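Local coordinates for periplasmic oligopeptide-binding protein (Burkholderia pseudomallei, PDB 3ZS6) that probably captures oligopeptides in the periplasm and delivers them to an ABC transporter for uptake, as a member of the family 5 solute-binding proteins, at residues 42-46 against 489-493; 106-111 against 136-142; 281-287 against 371-376. One frame throughout, in Å; residues are numbered along the deposited sequence.

Overall arrangement
The three contacts lie well apart in this single-chain binding protein. Contact 2 (106-111 with 136-142) is about 27 Å from contact 1 and about 42 Å from contact 3, centre to centre, while contacts 1 and 3 are 37 Å apart. Contacts 1 and 2 both border the five-stranded antiparallel sheet: 42-46 carries the turn between strands 40-42 and 48-60. In contact 2, residues 136-142 run off the end of strand 133-137. Contact 3 joins helices 276-285 and 359-376. Along the chain, contact 2 closes before contact 3 opens, and both fall between the two halves of contact 1, which brings the C-terminal region back onto an early hairpin.

Contact 1: residues 42-46 against 489-493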
# COMPACT_ATOMS: atom_id res chain seq x y z
N ILE A 42 -10.31 4.21 -9.19
CA ILE A 42 -10.60 5.13 -8.08
C ILE A 42 -10.35 6.54 -8.58
O ILE A 42 -9.24 6.85 -9.02
CB ILE A 42 -9.68 4.89 -6.88
CG1 ILE A 42 -9.76 3.43 -6.41
CG2 ILE A 42 -10.03 5.88 -5.74
CD1 ILE A 42 -11.20 2.96 -6.09
N ASP A 43 -11.38 7.39 -8.53
CA ASP A 43 -11.24 8.73 -9.09
C ASP A 43 -10.69 9.73 -8.07
O ASP A 43 -10.27 9.34 -6.98
CB ASP A 43 -12.56 9.23 -9.74
CG ASP A 43 -13.58 9.74 -8.71
OD1 ASP A 43 -13.25 9.90 -7.51
OD2 ASP A 43 -14.73 9.99 -9.12
N ALA A 44 -10.68 11.00 -8.43
CA ALA A 44 -9.99 11.99 -7.61
C ALA A 44 -10.62 12.11 -6.22
O ALA A 44 -9.94 12.46 -5.25
CB ALA A 44 -9.96 13.34 -8.31
N SER A 45 -11.91 11.82 -6.13
CA SER A 45 -12.63 11.92 -4.87
C SER A 45 -12.48 10.67 -4.01
O SER A 45 -12.85 10.68 -2.84
CB SER A 45 -14.12 12.15 -5.14
OG SER A 45 -14.70 10.97 -5.68
N GLY A 46 -11.97 9.59 -4.59
CA GLY A 46 -11.87 8.33 -3.89
C GLY A 46 -13.01 7.38 -4.24
O GLY A 46 -13.08 6.26 -3.73
N THR A 489 -8.85 16.56 -4.55
CA THR A 489 -9.82 16.60 -3.45
C THR A 489 -9.17 16.13 -2.16
O THR A 489 -8.08 15.55 -2.17
CB THR A 489 -11.06 15.73 -3.72
OG1 THR A 489 -10.75 14.36 -3.39
CG2 THR A 489 -11.51 15.83 -5.18
N LEU A 490 -9.85 16.36 -1.04
CA LEU A 490 -9.30 15.96 0.25
C LEU A 490 -10.01 14.72 0.79
O LEU A 490 -9.93 14.42 1.98
CB LEU A 490 -9.40 17.12 1.25
CG LEU A 490 -8.75 18.43 0.81
CD1 LEU A 490 -8.92 19.52 1.88
CD2 LEU A 490 -7.27 18.24 0.46
N THR A 491 -10.70 14.00 -0.09
CA THR A 491 -11.50 12.86 0.35
C THR A 491 -11.01 11.50 -0.19
O THR A 491 -11.62 10.47 0.09
CB THR A 491 -12.98 13.05 -0.02
OG1 THR A 491 -13.10 13.11 -1.45
CG2 THR A 491 -13.51 14.35 0.58
N ASN A 492 -9.92 11.51 -0.95
CA ASN A 492 -9.30 10.27 -1.44
C ASN A 492 -8.42 9.64 -0.34
O ASN A 492 -7.19 9.78 -0.36
CB ASN A 492 -8.50 10.56 -2.71
CG ASN A 492 -8.13 9.30 -3.48
OD1 ASN A 492 -7.61 8.33 -2.92
ND2 ASN A 492 -8.38 9.31 -4.79
N TYR A 493 -9.05 8.95 0.60
CA TYR A 493 -8.38 8.49 1.81
C TYR A 493 -7.31 7.39 1.62
O TYR A 493 -6.47 7.19 2.49
CB TYR A 493 -9.41 8.05 2.86
CG TYR A 493 -10.41 9.15 3.19
CD1 TYR A 493 -10.00 10.34 3.78
CD2 TYR A 493 -11.76 8.99 2.90
CE1 TYR A 493 -10.91 11.35 4.08
CE2 TYR A 493 -12.68 10.00 3.19
CZ TYR A 493 -12.25 11.17 3.78
OH TYR A 493 -13.16 12.16 4.07
O HOH W 1 -7.62 14.10 -5.20
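The side chain of Thr489 lies over the carbonyl end of Ala44, its CG2 3.7 Å from Ala44 O and its hydroxyl closer still. Thr489 OG1 donates to Ala44 O at 2.8 Å, coming from above the carbonyl plane, 37° out of it. One residue further along the turn, Thr491 OG1 does the same for Ser45 O, also at 2.8 Å but tilted only 19° from that carbonyl's plane. In both threonines the hydroxyl sits between the backbone N and the carbonyl carbon (chi1 82° in Thr489), which turns it to the Ala44-Ser45 side. A water adds a second link, donating to Ala44 O and accepting from Thr489 N, so two donors hold that carbonyl. Asn492 fills in beside them, its CB 3.5 Å from Ala44 O; its OD1 is taken by the backbone N of Met496.

What they grip is a type I turn, Asp43 to Gly46, in the hairpin between strands 40-42 and 48-60. Asp43 OD1 braces it from within: the Ser45 hydroxyl reaches its syn lone pair at 2.6 Å, while Ser45 N comes from above the carboxylate plane, closing an Asx turn. Gly46 lies tight against the other loop, its CA 4.0 Å from that of Asn492.

The join is therefore mainly polar: the carbonyls of Ala44 and Ser45 accept from threonine hydroxyls of the C-terminal loop, and the Asp43 carboxylate, bonded to Ser45 and to the backbone N of Ala47, probably steadies the turn that carries those carbonyls.

Contact 2: residues 106-111 against 136-142; sequences EFVKNA and VKTEVPV
Phe107 and Lys137 supply the carbonyls, and Glu139 and Lys109 the amides, that tie these two segments together. Glu139 N reaches Phe107 O at 2.9 Å, and Lys109 N reaches Lys137 O at 2.7 Å. The two bonds flank Val108 and Thr138 and make a single beta bridge. Thr138 CA adds a CA-H...O contact to Phe107 O at 3.2 Å.

The Glu139 carboxylate then comes back across the 106-111 loop. Its chain bends at chi2 (-79°), which brings OE2 2.6 Å from Asn110 N; the amide approaches from above the carboxylate plane, 49° out of it. The Lys109 and Glu139 side chains cross at about a right angle, with Lys109 CD 3.4 Å from Glu139 OE1, whereas Lys109 NZ stays 5.0 Å from that oxygen. Glu139 thus grips the type II turn from Val108 to Ala111, which leads into helix 111-115. A water reaches both Glu139 OE2 and Glu106 O.

Apolar contacts lie on the other side of the bridge, where Val108 CG2 meets Val136 CG1 at 4.1 Å and Phe107 CD2 meets Val142 CG2.

Trp89 of helix 82-93 touches both Val108 and Val136, and Leu148 of helix 145-148 touches Phe107. Strand 133-137, from which the second segment departs, pairs with strand 63-68 on one side and strand 126-128 on the other.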
# COMPACT_ATOMS: atom_id res chain seq x y z
N GLU A 106 -6.78 -13.44 -3.98
CA GLU A 106 -7.06 -14.49 -3.01
C GLU A 106 -8.55 -14.64 -2.71
O GLU A 106 -9.00 -15.72 -2.30
CB GLU A 106 -6.28 -14.23 -1.72
CG GLU A 106 -5.71 -15.48 -1.07
CD GLU A 106 -4.79 -15.14 0.10
OE1 GLU A 106 -3.69 -14.61 -0.15
OE2 GLU A 106 -5.18 -15.40 1.26
N PHE A 107 -9.33 -13.58 -2.90
CA PHE A 107 -10.77 -13.65 -2.64
C PHE A 107 -11.48 -14.46 -3.73
O PHE A 107 -12.61 -14.94 -3.53
CB PHE A 107 -11.41 -12.25 -2.56
CG PHE A 107 -10.94 -11.43 -1.40
CD1 PHE A 107 -9.89 -11.85 -0.60
CD2 PHE A 107 -11.56 -10.22 -1.11
CE1 PHE A 107 -9.46 -11.08 0.47
CE2 PHE A 107 -11.14 -9.45 -0.04
CZ PHE A 107 -10.09 -9.88 0.75
N VAL A 108 -10.84 -14.61 -4.88
CA VAL A 108 -11.44 -15.33 -5.99
C VAL A 108 -11.46 -16.84 -5.77
O VAL A 108 -10.54 -17.41 -5.18
CB VAL A 108 -10.76 -14.98 -7.32
CG1 VAL A 108 -11.46 -15.69 -8.48
CG2 VAL A 108 -10.77 -13.47 -7.53
N LYS A 109 -12.53 -17.48 -6.25
CA LYS A 109 -12.77 -18.89 -6.03
C LYS A 109 -11.59 -19.75 -6.50
O LYS A 109 -11.12 -19.61 -7.64
CB LYS A 109 -14.06 -19.32 -6.73
CG LYS A 109 -14.53 -20.72 -6.38
CD LYS A 109 -14.71 -20.88 -4.88
CE LYS A 109 -15.44 -22.17 -4.54
NZ LYS A 109 -16.87 -22.13 -4.98
N ASN A 110 -11.11 -20.60 -5.60
CA ASN A 110 -10.00 -21.50 -5.88
C ASN A 110 -8.61 -20.87 -5.83
O ASN A 110 -7.61 -21.58 -5.92
CB ASN A 110 -10.20 -22.20 -7.23
CG ASN A 110 -11.32 -23.22 -7.19
OD1 ASN A 110 -11.68 -23.73 -6.14
ND2 ASN A 110 -11.88 -23.52 -8.36
N ALA A 111 -8.54 -19.55 -5.68
CA ALA A 111 -7.24 -18.87 -5.68
C ALA A 111 -6.24 -19.45 -4.66
O ALA A 111 -5.07 -19.67 -4.99
CB ALA A 111 -7.41 -17.36 -5.48
N VAL A 136 -17.04 -13.26 -12.01
CA VAL A 136 -16.11 -13.60 -10.93
C VAL A 136 -16.83 -14.28 -9.76
O VAL A 136 -17.78 -13.73 -9.20
CB VAL A 136 -15.35 -12.36 -10.41
CG1 VAL A 136 -14.39 -12.75 -9.28
CG2 VAL A 136 -14.58 -11.70 -11.54
N LYS A 137 -16.38 -15.48 -9.43
CA LYS A 137 -16.87 -16.19 -8.25
C LYS A 137 -15.87 -15.98 -7.12
O LYS A 137 -14.67 -16.14 -7.32
CB LYS A 137 -16.98 -17.69 -8.54
CG LYS A 137 -17.97 -18.05 -9.64
CD LYS A 137 -19.36 -18.30 -9.07
CE LYS A 137 -20.31 -18.76 -10.16
NZ LYS A 137 -21.67 -19.01 -9.62
N THR A 138 -16.37 -15.63 -5.94
CA THR A 138 -15.51 -15.43 -4.77
C THR A 138 -15.72 -16.55 -3.76
O THR A 138 -16.79 -17.16 -3.72
CB THR A 138 -15.79 -14.08 -4.08
OG1 THR A 138 -17.18 -14.00 -3.73
CG2 THR A 138 -15.42 -12.92 -4.99
N GLU A 139 -14.70 -16.81 -2.95
CA GLU A 139 -14.75 -17.88 -1.94
C GLU A 139 -15.83 -17.62 -0.90
O GLU A 139 -16.50 -18.54 -0.45
CB GLU A 139 -13.40 -18.02 -1.23
CG GLU A 139 -12.27 -18.52 -2.11
CD GLU A 139 -12.30 -20.02 -2.33
OE1 GLU A 139 -13.24 -20.67 -1.81
OE2 GLU A 139 -11.40 -20.55 -3.01
N VAL A 140 -15.96 -16.36 -0.51
CA VAL A 140 -16.99 -15.94 0.44
C VAL A 140 -17.58 -14.64 -0.09
O VAL A 140 -16.99 -14.01 -0.97
CB VAL A 140 -16.40 -15.67 1.83
CG1 VAL A 140 -15.87 -16.96 2.45
CG2 VAL A 140 -15.28 -14.63 1.74
N PRO A 141 -18.74 -14.23 0.42
CA PRO A 141 -19.31 -12.99 -0.10
C PRO A 141 -18.45 -11.76 0.24
O PRO A 141 -17.98 -11.62 1.37
CB PRO A 141 -20.69 -12.91 0.57
CG PRO A 141 -20.66 -13.92 1.69
CD PRO A 141 -19.67 -14.97 1.29
N VAL A 142 -18.26 -10.90 -0.75
CA VAL A 142 -17.47 -9.68 -0.60
C VAL A 142 -18.26 -8.52 -1.19
O VAL A 142 -18.38 -8.39 -2.41
CB VAL A 142 -16.11 -9.80 -1.34
CG1 VAL A 142 -15.29 -8.51 -1.18
CG2 VAL A 142 -15.33 -11.01 -0.84
O HOH W 2 -9.25 -18.65 -2.39

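Contact 3: residues 281-287 against 371-376; sequences ALAMVLD and EWRTKL
Trp372 is clasped between two leucines of the facing segment by CH-pi contacts: Leu282 CD2 lies over one face of the five-membered ring, 3.9 Å from its centroid, and Leu286 CD2 over the opposite face, further off the normal. Beside them Val285 meets Leu376 tip to tip, CG2 to CD2 3.8 Å, while its other methyl, CG1, packs against the Lys375 chain. The short helical segments 281-285 and 371-376 cross at 98°, with their axes 10.2 Å apart.

At the ring edge, Trp372 NE1 donates almost straight (171°) to Leu282 O at 2.9 Å, with the oxygen in the indole plane. Further out, Lys375 extends beyond CG and sets NZ 3.0 Å from Val285 O, head-on to that carbonyl. Glu371 bends at chi2 (82°), so that OE2 takes Asp287 N on its anti lone pair at 2.8 Å and also forms a salt bridge, with a weak hydrogen bond, to Lys375 NZ. A water links NZ to Asp287 OD2.

Side chains of helix 359-376 thus serve backbone groups near the C-terminal end of helix 276-285 and the amide of Asp287, whose own side chain caps helix 288-296. The neighbouring ammonium would be expected to stabilise the Glu371 charge.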
# COMPACT_ATOMS: atom_id res chain seq x y z
N ALA A 281 7.65 -5.50 24.98
CA ALA A 281 8.52 -4.57 25.68
C ALA A 281 9.01 -3.45 24.76
O ALA A 281 9.01 -2.27 25.13
CB ALA A 281 9.70 -5.30 26.29
N LEU A 282 9.45 -3.82 23.56
CA LEU A 282 9.95 -2.84 22.61
C LEU A 282 8.86 -1.85 22.23
O LEU A 282 9.11 -0.65 22.10
CB LEU A 282 10.50 -3.54 21.36
CG LEU A 282 11.75 -4.42 21.53
CD1 LEU A 282 12.07 -5.16 20.22
CD2 LEU A 282 12.95 -3.60 21.98
N ALA A 283 7.64 -2.36 22.08
CA ALA A 283 6.51 -1.53 21.69
C ALA A 283 6.09 -0.53 22.77
O ALA A 283 5.80 0.63 22.47
CB ALA A 283 5.32 -2.40 21.30
N MET A 284 6.04 -0.97 24.02
CA MET A 284 5.41 -0.18 25.07
C MET A 284 6.28 0.96 25.58
O MET A 284 5.79 1.88 26.21
CB MET A 284 4.96 -1.08 26.23
CG MET A 284 6.08 -1.64 27.07
SD MET A 284 5.47 -2.84 28.28
CE MET A 284 4.15 -1.92 29.06
N VAL A 285 7.58 0.90 25.29
CA VAL A 285 8.48 1.95 25.76
C VAL A 285 8.54 3.19 24.85
O VAL A 285 8.87 4.29 25.31
CB VAL A 285 9.89 1.36 26.00
CG1 VAL A 285 10.94 2.43 25.90
CG2 VAL A 285 9.94 0.65 27.37
N LEU A 286 8.21 3.03 23.57
CA LEU A 286 8.26 4.16 22.63
C LEU A 286 7.16 5.20 22.90
O LEU A 286 5.98 4.86 22.98
CB LEU A 286 8.13 3.66 21.18
CG LEU A 286 9.11 2.61 20.66
CD1 LEU A 286 8.63 2.08 19.31
CD2 LEU A 286 10.54 3.15 20.55
N ASP A 287 7.57 6.45 23.03
CA ASP A 287 6.63 7.55 23.30
C ASP A 287 6.13 8.13 21.97
O ASP A 287 6.79 8.99 21.37
CB ASP A 287 7.33 8.62 24.13
CG ASP A 287 6.36 9.60 24.77
OD1 ASP A 287 5.29 9.86 24.18
OD2 ASP A 287 6.68 10.11 25.87
N GLU A 371 15.28 5.85 22.43
CA GLU A 371 14.23 5.38 23.32
C GLU A 371 14.58 4.00 23.88
O GLU A 371 14.55 3.77 25.11
CB GLU A 371 12.92 5.33 22.55
CG GLU A 371 11.67 5.52 23.39
CD GLU A 371 11.36 6.98 23.68
OE1 GLU A 371 12.29 7.77 23.93
OE2 GLU A 371 10.16 7.32 23.68
N TRP A 372 14.94 3.07 22.99
CA TRP A 372 15.27 1.71 23.39
C TRP A 372 16.56 1.64 24.22
O TRP A 372 16.65 0.86 25.17
CB TRP A 372 15.39 0.80 22.15
CG TRP A 372 14.06 0.46 21.55
CD1 TRP A 372 12.87 0.35 22.20
CD2 TRP A 372 13.79 0.18 20.17
NE1 TRP A 372 11.87 0.03 21.32
CE2 TRP A 372 12.41 -0.08 20.06
CE3 TRP A 372 14.57 0.14 19.01
CZ2 TRP A 372 11.80 -0.39 18.85
CZ3 TRP A 372 13.96 -0.17 17.81
CH2 TRP A 372 12.59 -0.43 17.74
N ARG A 373 17.55 2.44 23.85
CA ARG A 373 18.79 2.48 24.61
C ARG A 373 18.52 2.97 26.02
O ARG A 373 18.77 2.26 27.00
CB ARG A 373 19.83 3.38 23.95
CG ARG A 373 20.91 3.85 24.92
CD ARG A 373 22.03 4.63 24.23
NE ARG A 373 21.53 5.76 23.45
CZ ARG A 373 21.39 6.99 23.92
NH1 ARG A 373 21.71 7.27 25.18
NH2 ARG A 373 20.93 7.95 23.13
N THR A 374 18.00 4.18 26.12
CA THR A 374 17.87 4.84 27.42
C THR A 374 16.83 4.19 28.33
O THR A 374 16.95 4.27 29.56
CB THR A 374 17.53 6.34 27.26
OG1 THR A 374 16.27 6.47 26.60
CG2 THR A 374 18.60 7.04 26.43
N LYS A 375 15.82 3.55 27.76
CA LYS A 375 14.76 2.98 28.58
C LYS A 375 14.91 1.48 28.85
O LYS A 375 14.43 0.98 29.86
CB LYS A 375 13.37 3.28 28.00
CG LYS A 375 13.02 4.76 28.01
CD LYS A 375 11.63 5.01 27.42
CE LYS A 375 11.33 6.50 27.30
NZ LYS A 375 10.06 6.74 26.55
N LEU A 376 15.57 0.77 27.95
CA LEU A 376 15.66 -0.68 28.09
C LEU A 376 17.10 -1.18 28.03
O LEU A 376 17.36 -2.35 28.31
CB LEU A 376 14.84 -1.36 27.00
CG LEU A 376 13.31 -1.19 27.03
CD1 LEU A 376 12.71 -1.84 25.79
CD2 LEU A 376 12.73 -1.80 28.30
O HOH W 3 9.03 9.53 26.97